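Local coordinates for protein NAD-dependent aldehyde dehydrogenase (Burkholderia multivorans, PDB 5UJU) that probably oxidises aldehydes to carboxylic acids with NAD as the electron acceptor, as a member of the aldehyde dehydrogenase family, at residues Q70-E75 with P93-D98; L124-R129 with R255-E260; L442-A447 with I460-A465. One frame throughout, in Å; residues are numbered along the deposited sequence.

Going from the N terminus, contact 1 comes first and closes a short loop, bringing 70-75 back onto 93-98, which runs into the start of helix 97-132. That helix then runs on to contact 2, where 124-129 meets 255-260 across a much longer excursion of 125 residues; Gln70 of contact 1 packs on Arg255 of contact 2, with the two centres about 23 Å apart. Contact 3 closes last, on the far side of the chain's centre from contact 2. The three loops follow one another without nesting or crossing. Contact 1 ties the loop after helix 50-60 to the start of helix 97-132, contact 2 ties that helix near its end to helix 245-260, and contact 3 pairs two neighbouring strands of a largely parallel sheet.

Contact 1 of 3, residues Q70-E75 with P93-D98; sequences QPASGE and PKSTPD
Ser73 and Glu75 hold the backbone of Lys94 where the loop after helix 50-60 lies against the turn linking strand 92-93 to helix 97-132, which starts from an N-cap. Lys94 O takes two donors. Ser73 N reaches it in a nearly straight bond of 3.0 Å (167° at the hydrogen), and Ser73 OG comes from above the carbonyl plane, 2.9 Å from Lys94 O. The hydroxyl gets there because chi1 of 64° places OG between its own N and carbonyl carbon, beside the amide that makes the first bond. Serine suits this place, being short enough to donate next to its own backbone. The same OG weakly accepts from Glu75 N at 3.3 Å, the pattern of an ST turn, while Gly74, with its positive phi of 91°, lets the chain bend round. That bend presents Glu75 O to Lys94 N, 2.8 Å away, and both polar backbone atoms of Lys94 are thereby used. The aliphatic chain of Lys94 starts beside Glu75 O and carries its ammonium off from the 70-75 segment, as suits an exposed residue.

Farther along, Ser95 OG donates to Pro71 O, the carbonyl of a proline, which has no N-H of its own to offer; the modelled separation of OG and O, 2.5 Å, is so short that its exact value is doubtful. Gln70 NE2 makes a weak bond of 3.3 Å to Ser95 OG; its stronger partner is Leu270 O. Between these polar points the methyl of Ala72 is small enough to fit against the Pro93 ring, CB to CB at 4.1 Å. Behind, Gln70 and Ser95 both touch Leu100 of the helix, and Pro71 touches Ala103. The helix itself starts from Thr96 at the N-cap, whose OG1 is hydrogen-bonded to Ala99 N.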
ATOM      1  N   GLN A  70      19.959  -8.733 -24.237  1.00 31.15           N
ATOM      2  CA  GLN A  70      20.051  -8.967 -22.803  1.00 32.58           C
ATOM      3  C   GLN A  70      20.914 -10.199 -22.545  1.00 30.98           C
ATOM      4  O   GLN A  70      21.166 -10.986 -23.461  1.00 29.45           O
ATOM      5  CB  GLN A  70      18.644  -9.164 -22.202  1.00 27.53           C
ATOM      6  CG  GLN A  70      17.959 -10.423 -22.657  1.00 25.45           C
ATOM      7  CD  GLN A  70      16.538 -10.587 -22.099  1.00 34.06           C
ATOM      8  OE1 GLN A  70      15.799  -9.613 -21.942  1.00 31.38           O
ATOM      9  NE2 GLN A  70      16.148 -11.833 -21.840  1.00 28.97           N
ATOM     10  N   PRO A  71      21.395 -10.396 -21.314  1.00 28.62           N
ATOM     11  CA  PRO A  71      22.239 -11.570 -21.034  1.00 38.93           C
ATOM     12  C   PRO A  71      21.501 -12.861 -21.344  1.00 36.79           C
ATOM     13  O   PRO A  71      20.302 -12.982 -21.091  1.00 35.66           O
ATOM     14  CB  PRO A  71      22.547 -11.445 -19.537  1.00 44.74           C
ATOM     15  CG  PRO A  71      22.319 -10.021 -19.209  1.00 37.82           C
ATOM     16  CD  PRO A  71      21.217  -9.554 -20.119  1.00 31.68           C
ATOM     17  N   ALA A  72      22.191 -13.789 -22.000  1.00 29.43           N
ATOM     18  CA  ALA A  72      21.524 -15.000 -22.450  1.00 37.96           C
ATOM     19  C   ALA A  72      22.493 -16.170 -22.438  1.00 38.13           C
ATOM     20  O   ALA A  72      23.713 -15.996 -22.492  1.00 33.18           O
ATOM     21  CB  ALA A  72      20.935 -14.819 -23.848  1.00 39.24           C
ATOM     22  N   SER A  73      21.930 -17.373 -22.380  1.00 32.21           N
ATOM     23  CA  SER A  73      22.725 -18.590 -22.282  1.00 36.57           C
ATOM     24  C   SER A  73      23.132 -19.149 -23.640  1.00 35.88           C
ATOM     25  O   SER A  73      23.933 -20.088 -23.688  1.00 37.47           O
ATOM     26  CB  SER A  73      21.952 -19.658 -21.515  1.00 38.58           C
ATOM     27  OG  SER A  73      20.784 -20.017 -22.238  1.00 33.98           O
ATOM     28  N   GLY A  74      22.596 -18.608 -24.733  1.00 31.83           N
ATOM     29  CA  GLY A  74      22.775 -19.173 -26.048  1.00 36.14           C
ATOM     30  C   GLY A  74      21.712 -20.176 -26.447  1.00 29.40           C
ATOM     31  O   GLY A  74      21.532 -20.435 -27.642  1.00 35.26           O
ATOM     32  N   GLU A  75      20.992 -20.733 -25.483  1.00 32.02           N
ATOM     33  CA  GLU A  75      19.859 -21.594 -25.780  1.00 32.85           C
ATOM     34  C   GLU A  75      18.615 -20.755 -26.055  1.00 32.88           C
ATOM     35  O   GLU A  75      18.568 -19.559 -25.770  1.00 26.82           O
ATOM     36  CB  GLU A  75      19.597 -22.558 -24.620  1.00 35.42           C
ATOM     37  CG  GLU A  75      20.061 -23.970 -24.887  1.00 39.07           C
ATOM     38  CD  GLU A  75      19.044 -24.769 -25.684  1.00 38.46           C
ATOM     39  OE1 GLU A  75      18.976 -25.999 -25.487  1.00 45.10           O
ATOM     40  OE2 GLU A  75      18.321 -24.177 -26.510  1.00 36.14           O
ATOM     41  N   PRO A  93      15.513 -15.896 -26.728  1.00 28.76           N
ATOM     42  CA  PRO A  93      16.770 -16.242 -26.048  1.00 32.02           C
ATOM     43  C   PRO A  93      16.497 -16.629 -24.606  1.00 35.38           C
ATOM     44  O   PRO A  93      15.816 -15.911 -23.874  1.00 38.04           O
ATOM     45  CB  PRO A  93      17.603 -14.956 -26.154  1.00 42.43           C
ATOM     46  CG  PRO A  93      16.603 -13.853 -26.324  1.00 36.85           C
ATOM     47  CD  PRO A  93      15.440 -14.468 -27.086  1.00 28.19           C
ATOM     48  N   LYS A  94      17.027 -17.780 -24.199  1.00 33.55           N
ATOM     49  CA  LYS A  94      16.799 -18.278 -22.845  1.00 29.08           C
ATOM     50  C   LYS A  94      17.805 -17.658 -21.869  1.00 31.00           C
ATOM     51  O   LYS A  94      19.022 -17.767 -22.067  1.00 37.04           O
ATOM     52  CB  LYS A  94      16.898 -19.798 -22.831  1.00 33.43           C
ATOM     53  CG  LYS A  94      16.573 -20.439 -21.489  1.00 36.54           C
ATOM     54  CD  LYS A  94      16.721 -21.949 -21.578  1.00 45.11           C
ATOM     55  CE  LYS A  94      16.773 -22.602 -20.199  1.00 50.29           C
ATOM     56  NZ  LYS A  94      15.443 -23.007 -19.696  1.00 53.49           N
ATOM     57  N   SER A  95      17.302 -16.985 -20.835  1.00 24.56           N
ATOM     58  CA  SER A  95      18.128 -16.405 -19.784  1.00 32.38           C
ATOM     59  C   SER A  95      17.746 -17.011 -18.443  1.00 32.86           C
ATOM     60  O   SER A  95      16.637 -17.511 -18.260  1.00 41.65           O
ATOM     61  CB  SER A  95      17.978 -14.883 -19.703  1.00 38.17           C
ATOM     62  OG  SER A  95      18.181 -14.285 -20.963  1.00 44.04           O
ATOM     63  N   THR A  96      18.662 -16.989 -17.526  1.00 29.53           N
ATOM     64  CA  THR A  96      18.274 -17.465 -16.212  1.00 35.77           C
ATOM     65  C   THR A  96      17.762 -16.321 -15.356  1.00 36.80           C
ATOM     66  O   THR A  96      18.104 -15.155 -15.581  1.00 31.96           O
ATOM     67  CB  THR A  96      19.451 -18.136 -15.518  1.00 32.77           C
ATOM     68  OG1 THR A  96      20.465 -17.161 -15.246  1.00 31.16           O
ATOM     69  CG2 THR A  96      20.010 -19.260 -16.373  1.00 32.83           C
ATOM     70  N   PRO A  97      16.924 -16.626 -14.363  1.00 30.71           N
ATOM     71  CA  PRO A  97      16.571 -15.596 -13.371  1.00 29.91           C
ATOM     72  C   PRO A  97      17.794 -14.940 -12.758  1.00 27.97           C
ATOM     73  O   PRO A  97      17.831 -13.715 -12.604  1.00 30.97           O
ATOM     74  CB  PRO A  97      15.762 -16.384 -12.329  1.00 29.83           C
ATOM     75  CG  PRO A  97      15.143 -17.501 -13.108  1.00 28.60           C
ATOM     76  CD  PRO A  97      16.121 -17.859 -14.205  1.00 27.82           C
ATOM     77  N   ASP A  98      18.799 -15.747 -12.405  1.00 23.77           N
ATOM     78  CA  ASP A  98      20.051 -15.237 -11.861  1.00 29.70           C
ATOM     79  C   ASP A  98      20.664 -14.156 -12.743  1.00 31.45           C
ATOM     80  O   ASP A  98      20.982 -13.057 -12.273  1.00 32.53           O
ATOM     81  CB  ASP A  98      21.020 -16.401 -11.711  1.00 44.22           C
ATOM     82  CG  ASP A  98      21.636 -16.454 -10.357  1.00 59.97           C
ATOM     83  OD1 ASP A  98      22.588 -15.685 -10.125  1.00 68.06           O
ATOM     84  OD2 ASP A  98      21.147 -17.246  -9.523  1.00 66.54           O
TER

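Contact 2 of 3, residues L124-R129 with R255-E260; sequences LEILAR and RDVLRE
A salt-bridge network on a helix-helix interface joins Arg129 to Glu260 across the contact and to Glu125 one turn back on its own helix. Arg129 is extended from CG to NE (chi3 -174°), which carries its guanidinium across Val257 to meet Glu260 end-on, with NH2 2.8 Å from OE1 and NH1 3.1 Å from OE2; both oxygens lie close to the guanidinium plane, but that plane is turned 38° from the carboxylate, whose oxygens are approached from above. Along the other edge, Arg129 NE donates to the anti lone pair of Glu125 OE2 at 2.8 Å. Two acids thus fix the rotation of the guanidinium, and a water joins Arg129 NH1 to Asp256 OD2. Helix 245-260 belongs to a beta-alpha-beta crossover between the parallel strands 234-238 and 268-270; the axes of 124-129 and 255-260 come within 9.4 Å, at 135° between their N-to-C directions. Val257, compact and branched, packs between the Arg129 guanidinium and Ile126: its CG2 lies over one guanidinium face, its CB is 3.6 Å from Ile126 CG1, and its CG1 packs 3.8 Å from Glu125 CG. Ile126 suits its buried place, also touching Phe226 of helix 217-230, and Glu125 OE1 turns to Lys16 and His17.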
ATOM      1  N   LEU A 124       6.311   7.526 -20.858  1.00 22.11           N
ATOM      2  CA  LEU A 124       5.361   8.088 -21.813  1.00 31.46           C
ATOM      3  C   LEU A 124       5.846   7.920 -23.241  1.00 30.91           C
ATOM      4  O   LEU A 124       5.035   7.726 -24.156  1.00 29.21           O
ATOM      5  CB  LEU A 124       5.106   9.563 -21.510  1.00 28.64           C
ATOM      6  CG  LEU A 124       4.527   9.818 -20.116  1.00 26.95           C
ATOM      7  CD1 LEU A 124       4.489  11.320 -19.764  1.00 28.38           C
ATOM      8  CD2 LEU A 124       3.157   9.179 -19.986  1.00 28.75           C
ATOM      9  N   GLU A 125       7.158   7.991 -23.452  1.00 27.02           N
ATOM     10  CA  GLU A 125       7.706   7.772 -24.783  1.00 29.47           C
ATOM     11  C   GLU A 125       7.541   6.322 -25.212  1.00 27.46           C
ATOM     12  O   GLU A 125       7.213   6.050 -26.374  1.00 29.13           O
ATOM     13  CB  GLU A 125       9.176   8.196 -24.818  1.00 25.81           C
ATOM     14  CG  GLU A 125       9.898   7.873 -26.121  1.00 29.32           C
ATOM     15  CD  GLU A 125       9.390   8.653 -27.331  1.00 32.53           C
ATOM     16  OE1 GLU A 125       8.744   9.713 -27.162  1.00 33.62           O
ATOM     17  OE2 GLU A 125       9.652   8.195 -28.466  1.00 30.50           O
ATOM     18  N   ILE A 126       7.780   5.377 -24.299  1.00 23.07           N
ATOM     19  CA  ILE A 126       7.535   3.974 -24.616  1.00 23.10           C
ATOM     20  C   ILE A 126       6.082   3.784 -25.059  1.00 24.58           C
ATOM     21  O   ILE A 126       5.807   3.138 -26.075  1.00 27.48           O
ATOM     22  CB  ILE A 126       7.876   3.073 -23.415  1.00 27.00           C
ATOM     23  CG1 ILE A 126       9.384   3.120 -23.094  1.00 23.15           C
ATOM     24  CG2 ILE A 126       7.355   1.641 -23.659  1.00 20.60           C
ATOM     25  CD1 ILE A 126       9.754   2.467 -21.767  1.00 21.32           C
ATOM     26  N   LEU A 127       5.136   4.377 -24.315  1.00 28.04           N
ATOM     27  CA  LEU A 127       3.711   4.247 -24.652  1.00 27.18           C
ATOM     28  C   LEU A 127       3.400   4.817 -26.033  1.00 29.98           C
ATOM     29  O   LEU A 127       2.608   4.238 -26.788  1.00 27.63           O
ATOM     30  CB  LEU A 127       2.848   4.922 -23.581  1.00 25.57           C
ATOM     31  CG  LEU A 127       2.888   4.184 -22.233  1.00 28.86           C
ATOM     32  CD1 LEU A 127       2.005   4.841 -21.187  1.00 26.56           C
ATOM     33  CD2 LEU A 127       2.461   2.758 -22.468  1.00 36.17           C
ATOM     34  N   ALA A 128       4.018   5.948 -26.384  1.00 24.50           N
ATOM     35  CA  ALA A 128       3.818   6.511 -27.712  1.00 31.77           C
ATOM     36  C   ALA A 128       4.261   5.528 -28.784  1.00 32.43           C
ATOM     37  O   ALA A 128       3.566   5.336 -29.786  1.00 31.03           O
ATOM     38  CB  ALA A 128       4.587   7.833 -27.843  1.00 34.53           C
ATOM     39  N   ARG A 129       5.405   4.871 -28.573  1.00 32.22           N
ATOM     40  CA  ARG A 129       5.904   3.926 -29.565  1.00 31.62           C
ATOM     41  C   ARG A 129       5.078   2.644 -29.573  1.00 30.45           C
ATOM     42  O   ARG A 129       4.892   2.028 -30.627  1.00 31.20           O
ATOM     43  CB  ARG A 129       7.375   3.622 -29.302  1.00 28.78           C
ATOM     44  CG  ARG A 129       8.258   4.874 -29.316  1.00 37.68           C
ATOM     45  CD  ARG A 129       9.727   4.552 -29.539  1.00 38.14           C
ATOM     46  NE  ARG A 129      10.559   5.747 -29.405  1.00 39.63           N
ATOM     47  CZ  ARG A 129      11.883   5.754 -29.514  1.00 40.46           C
ATOM     48  NH1 ARG A 129      12.543   4.626 -29.774  1.00 35.44           N
ATOM     49  NH2 ARG A 129      12.546   6.889 -29.368  1.00 44.33           N
ATOM     50  N   ARG A 255      13.192  -1.246 -24.301  1.00 21.46           N
ATOM     51  CA  ARG A 255      14.652  -1.231 -24.294  1.00 24.72           C
ATOM     52  C   ARG A 255      15.204  -0.235 -25.303  1.00 27.20           C
ATOM     53  O   ARG A 255      16.225   0.414 -25.051  1.00 26.83           O
ATOM     54  CB  ARG A 255      15.171  -2.636 -24.587  1.00 26.88           C
ATOM     55  CG  ARG A 255      14.871  -3.635 -23.471  1.00 24.90           C
ATOM     56  CD  ARG A 255      15.284  -5.038 -23.862  1.00 25.57           C
ATOM     57  NE  ARG A 255      16.727  -5.152 -24.088  1.00 29.83           N
ATOM     58  CZ  ARG A 255      17.603  -5.427 -23.127  1.00 29.99           C
ATOM     59  NH1 ARG A 255      17.191  -5.591 -21.876  1.00 21.96           N
ATOM     60  NH2 ARG A 255      18.891  -5.522 -23.406  1.00 25.59           N
ATOM     61  N   ASP A 256      14.546  -0.113 -26.455  1.00 31.51           N
ATOM     62  CA  ASP A 256      14.910   0.907 -27.435  1.00 32.59           C
ATOM     63  C   ASP A 256      14.898   2.293 -26.813  1.00 29.65           C
ATOM     64  O   ASP A 256      15.856   3.065 -26.954  1.00 33.75           O
ATOM     65  CB  ASP A 256      13.927   0.871 -28.605  1.00 33.55           C
ATOM     66  CG  ASP A 256      14.186  -0.270 -29.549  1.00 37.37           C
ATOM     67  OD1 ASP A 256      15.250  -0.919 -29.438  1.00 45.36           O
ATOM     68  OD2 ASP A 256      13.317  -0.511 -30.409  1.00 47.87           O
ATOM     69  N   VAL A 257      13.799   2.634 -26.143  1.00 27.08           N
ATOM     70  CA  VAL A 257      13.649   3.963 -25.564  1.00 25.14           C
ATOM     71  C   VAL A 257      14.690   4.184 -24.476  1.00 29.88           C
ATOM     72  O   VAL A 257      15.335   5.238 -24.416  1.00 26.01           O
ATOM     73  CB  VAL A 257      12.222   4.147 -25.016  1.00 30.35           C
ATOM     74  CG1 VAL A 257      12.116   5.461 -24.276  1.00 25.75           C
ATOM     75  CG2 VAL A 257      11.199   4.064 -26.163  1.00 26.04           C
ATOM     76  N   LEU A 258      14.867   3.188 -23.604  1.00 25.78           N
ATOM     77  CA  LEU A 258      15.841   3.311 -22.524  1.00 31.50           C
ATOM     78  C   LEU A 258      17.249   3.499 -23.075  1.00 28.49           C
ATOM     79  O   LEU A 258      18.000   4.361 -22.602  1.00 37.37           O
ATOM     80  CB  LEU A 258      15.772   2.076 -21.618  1.00 24.95           C
ATOM     81  CG  LEU A 258      14.529   2.016 -20.724  1.00 24.76           C
ATOM     82  CD1 LEU A 258      14.145   0.558 -20.411  1.00 26.14           C
ATOM     83  CD2 LEU A 258      14.780   2.793 -19.447  1.00 26.73           C
ATOM     84  N   ARG A 259      17.614   2.718 -24.094  1.00 25.59           N
ATOM     85  CA  ARG A 259      18.936   2.856 -24.700  1.00 29.87           C
ATOM     86  C   ARG A 259      19.115   4.243 -25.307  1.00 35.23           C
ATOM     87  O   ARG A 259      20.127   4.914 -25.073  1.00 36.23           O
ATOM     88  CB  ARG A 259      19.126   1.777 -25.769  1.00 29.26           C
ATOM     89  CG  ARG A 259      20.569   1.583 -26.228  1.00 46.68           C
ATOM     90  CD  ARG A 259      20.639   0.570 -27.374  1.00 51.96           C
ATOM     91  NE  ARG A 259      20.413  -0.811 -26.942  1.00 48.09           N
ATOM     92  CZ  ARG A 259      19.254  -1.451 -27.071  1.00 48.95           C
ATOM     93  NH1 ARG A 259      18.210  -0.833 -27.611  1.00 56.48           N
ATOM     94  NH2 ARG A 259      19.132  -2.708 -26.660  1.00 43.22           N
ATOM     95  N   GLU A 260      18.123   4.700 -26.074  1.00 29.58           N
ATOM     96  CA  GLU A 260      18.222   5.996 -26.734  1.00 31.52           C
ATOM     97  C   GLU A 260      18.266   7.135 -25.729  1.00 35.48           C
ATOM     98  O   GLU A 260      18.830   8.198 -26.025  1.00 33.62           O
ATOM     99  CB  GLU A 260      17.062   6.168 -27.716  1.00 38.86           C
ATOM    100  CG  GLU A 260      17.136   5.209 -28.900  1.00 42.32           C
ATOM    101  CD  GLU A 260      15.874   5.211 -29.755  1.00 45.54           C
ATOM    102  OE1 GLU A 260      15.217   6.266 -29.847  1.00 46.31           O
ATOM    103  OE2 GLU A 260      15.545   4.152 -30.334  1.00 45.61           O
TER
HETATM  104  O   HOH W   1      11.456   2.002 -30.644  1.00 41.98           O

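Contact 3 of 3, residues L442-A447 with I460-A465; sequences LQLDVA and ISFVIA
Leu442 and Leu444 pair with 460-465 through both their amide and their carbonyl, in parallel register. Leu442 N donates to Ser461 O (2.9 Å) and Leu442 O accepts from Val463 N (2.8 Å); Leu444 N takes Val463 O (2.9 Å), and Leu444 O receives Ala465 N (3.0 Å). Backbone bonds run outward from Gln443 to Arg418 and, on the far edge of the other strand, from Phe462 to Gln355 and Ile357 and from Ile464 to Ile357. Val446 N also donates to Ala465 O, through a bond bent to 137°; next to it Asp445 OD2 accepts from Ala447 N, an Asx turn, with Asp445 OD1 in a salt bridge to Arg361 and Asp445 N bonded to Asp448 OD2.

On the leucine face, chi1 of -45° sets Phe462 CG anti to its carbonyl carbon and brings the CD1-CE1 side of the ring obliquely to two methyls: Leu442 CD1 lies 3.5 Å from CE1, Leu444 CD1 3.5 Å from CD1. Opposite, Val463 and the small Ala465 pack on Phe373 of helix 373-388. Strands linked through helix 449-452 form a beta-alpha-beta unit of the largely parallel sheet, probably that of the aldehyde dehydrogenase catalytic domain.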
ATOM      1  N   LEU A 442     -26.456 -23.405 -19.266  1.00 33.81           N
ATOM      2  CA  LEU A 442     -27.072 -24.443 -18.460  1.00 36.49           C
ATOM      3  C   LEU A 442     -28.114 -23.845 -17.528  1.00 40.90           C
ATOM      4  O   LEU A 442     -28.071 -22.664 -17.178  1.00 38.36           O
ATOM      5  CB  LEU A 442     -26.023 -25.195 -17.635  1.00 38.96           C
ATOM      6  CG  LEU A 442     -24.899 -25.809 -18.471  1.00 41.50           C
ATOM      7  CD1 LEU A 442     -23.598 -25.828 -17.699  1.00 47.60           C
ATOM      8  CD2 LEU A 442     -25.273 -27.202 -18.904  1.00 39.51           C
ATOM      9  N   GLN A 443     -29.060 -24.681 -17.126  1.00 31.92           N
ATOM     10  CA  GLN A 443     -30.035 -24.298 -16.122  1.00 29.77           C
ATOM     11  C   GLN A 443     -29.677 -24.985 -14.812  1.00 32.39           C
ATOM     12  O   GLN A 443     -29.439 -26.200 -14.793  1.00 34.29           O
ATOM     13  CB  GLN A 443     -31.457 -24.683 -16.547  1.00 31.68           C
ATOM     14  CG  GLN A 443     -32.504 -24.357 -15.493  1.00 32.00           C
ATOM     15  CD  GLN A 443     -33.933 -24.683 -15.936  1.00 44.22           C
ATOM     16  OE1 GLN A 443     -34.259 -24.671 -17.123  1.00 43.42           O
ATOM     17  NE2 GLN A 443     -34.782 -24.976 -14.972  1.00 41.17           N
ATOM     18  N   LEU A 444     -29.643 -24.211 -13.726  1.00 32.66           N
ATOM     19  CA  LEU A 444     -29.465 -24.746 -12.383  1.00 39.83           C
ATOM     20  C   LEU A 444     -30.536 -24.186 -11.452  1.00 42.68           C
ATOM     21  O   LEU A 444     -31.308 -23.287 -11.806  1.00 31.96           O
ATOM     22  CB  LEU A 444     -28.078 -24.420 -11.825  1.00 30.58           C
ATOM     23  CG  LEU A 444     -26.947 -25.179 -12.506  1.00 37.51           C
ATOM     24  CD1 LEU A 444     -25.608 -24.722 -11.927  1.00 37.72           C
ATOM     25  CD2 LEU A 444     -27.156 -26.667 -12.319  1.00 43.89           C
ATOM     26  N   ASP A 445     -30.582 -24.754 -10.255  1.00 41.59           N
ATOM     27  CA  ASP A 445     -31.369 -24.249  -9.145  1.00 46.47           C
ATOM     28  C   ASP A 445     -30.417 -23.708  -8.091  1.00 41.84           C
ATOM     29  O   ASP A 445     -29.240 -24.069  -8.061  1.00 42.63           O
ATOM     30  CB  ASP A 445     -32.261 -25.346  -8.544  1.00 48.11           C
ATOM     31  CG  ASP A 445     -33.157 -24.827  -7.433  1.00 50.68           C
ATOM     32  OD1 ASP A 445     -34.197 -24.205  -7.745  1.00 52.57           O
ATOM     33  OD2 ASP A 445     -32.810 -25.030  -6.249  1.00 49.45           O
ATOM     34  N   VAL A 446     -30.938 -22.825  -7.231  1.00 36.53           N
ATOM     35  CA  VAL A 446     -30.128 -22.237  -6.170  1.00 42.89           C
ATOM     36  C   VAL A 446     -29.521 -23.305  -5.260  1.00 45.38           C
ATOM     37  O   VAL A 446     -28.469 -23.076  -4.647  1.00 42.04           O
ATOM     38  CB  VAL A 446     -30.971 -21.210  -5.377  1.00 44.11           C
ATOM     39  CG1 VAL A 446     -32.092 -21.888  -4.625  1.00 48.90           C
ATOM     40  CG2 VAL A 446     -30.094 -20.398  -4.450  1.00 46.44           C
ATOM     41  N   ALA A 447     -30.142 -24.485  -5.182  1.00 43.60           N
ATOM     42  CA  ALA A 447     -29.590 -25.595  -4.411  1.00 42.45           C
ATOM     43  C   ALA A 447     -28.283 -26.131  -4.992  1.00 38.03           C
ATOM     44  O   ALA A 447     -27.544 -26.827  -4.289  1.00 41.05           O
ATOM     45  CB  ALA A 447     -30.615 -26.726  -4.326  1.00 43.10           C
ATOM     46  N   ILE A 460     -19.025 -20.668 -20.534  1.00 28.04           N
ATOM     47  CA  ILE A 460     -19.906 -21.513 -19.730  1.00 29.14           C
ATOM     48  C   ILE A 460     -20.729 -20.615 -18.818  1.00 30.44           C
ATOM     49  O   ILE A 460     -20.173 -19.728 -18.164  1.00 32.82           O
ATOM     50  CB  ILE A 460     -19.089 -22.515 -18.895  1.00 34.26           C
ATOM     51  CG1 ILE A 460     -18.240 -23.401 -19.820  1.00 33.07           C
ATOM     52  CG2 ILE A 460     -19.993 -23.298 -17.920  1.00 31.00           C
ATOM     53  CD1 ILE A 460     -17.046 -24.083 -19.125  1.00 34.15           C
ATOM     54  N   SER A 461     -22.044 -20.837 -18.767  1.00 31.38           N
ATOM     55  CA  SER A 461     -22.854 -20.023 -17.869  1.00 28.82           C
ATOM     56  C   SER A 461     -24.053 -20.804 -17.341  1.00 35.67           C
ATOM     57  O   SER A 461     -24.459 -21.834 -17.897  1.00 33.70           O
ATOM     58  CB  SER A 461     -23.323 -18.734 -18.544  1.00 30.94           C
ATOM     59  OG  SER A 461     -24.082 -19.008 -19.709  1.00 31.61           O
ATOM     60  N   PHE A 462     -24.613 -20.284 -16.244  1.00 31.45           N
ATOM     61  CA  PHE A 462     -25.718 -20.908 -15.525  1.00 33.02           C
ATOM     62  C   PHE A 462     -26.829 -19.883 -15.335  1.00 34.72           C
ATOM     63  O   PHE A 462     -26.594 -18.805 -14.774  1.00 35.32           O
ATOM     64  CB  PHE A 462     -25.254 -21.441 -14.163  1.00 29.53           C
ATOM     65  CG  PHE A 462     -23.955 -22.190 -14.224  1.00 30.98           C
ATOM     66  CD1 PHE A 462     -23.903 -23.481 -14.717  1.00 38.19           C
ATOM     67  CD2 PHE A 462     -22.779 -21.589 -13.807  1.00 31.12           C
ATOM     68  CE1 PHE A 462     -22.694 -24.164 -14.788  1.00 35.83           C
ATOM     69  CE2 PHE A 462     -21.568 -22.270 -13.876  1.00 29.62           C
ATOM     70  CZ  PHE A 462     -21.526 -23.550 -14.370  1.00 33.18           C
ATOM     71  N   VAL A 463     -28.022 -20.209 -15.824  1.00 35.08           N
ATOM     72  CA  VAL A 463     -29.250 -19.513 -15.452  1.00 34.00           C
ATOM     73  C   VAL A 463     -29.813 -20.256 -14.243  1.00 37.45           C
ATOM     74  O   VAL A 463     -30.122 -21.449 -14.329  1.00 39.47           O
ATOM     75  CB  VAL A 463     -30.250 -19.480 -16.620  1.00 32.59           C
ATOM     76  CG1 VAL A 463     -31.496 -18.673 -16.245  1.00 34.73           C
ATOM     77  CG2 VAL A 463     -29.571 -18.899 -17.868  1.00 32.59           C
ATOM     78  N   ILE A 464     -29.886 -19.568 -13.104  1.00 35.80           N
ATOM     79  CA  ILE A 464     -30.048 -20.194 -11.793  1.00 36.05           C
ATOM     80  C   ILE A 464     -31.352 -19.704 -11.189  1.00 35.02           C
ATOM     81  O   ILE A 464     -31.541 -18.493 -11.006  1.00 35.29           O
ATOM     82  CB  ILE A 464     -28.865 -19.871 -10.863  1.00 31.13           C
ATOM     83  CG1 ILE A 464     -27.558 -20.374 -11.477  1.00 33.05           C
ATOM     84  CG2 ILE A 464     -29.094 -20.446  -9.452  1.00 30.10           C
ATOM     85  CD1 ILE A 464     -26.317 -19.704 -10.891  1.00 36.77           C
ATOM     86  N   ALA A 465     -32.247 -20.640 -10.873  1.00 35.00           N
ATOM     87  CA  ALA A 465     -33.541 -20.295 -10.296  1.00 36.68           C
ATOM     88  C   ALA A 465     -33.395 -20.079  -8.792  1.00 41.39           C
ATOM     89  O   ALA A 465     -32.971 -20.985  -8.065  1.00 43.19           O
ATOM     90  CB  ALA A 465     -34.567 -21.393 -10.586  1.00 34.42           C
TER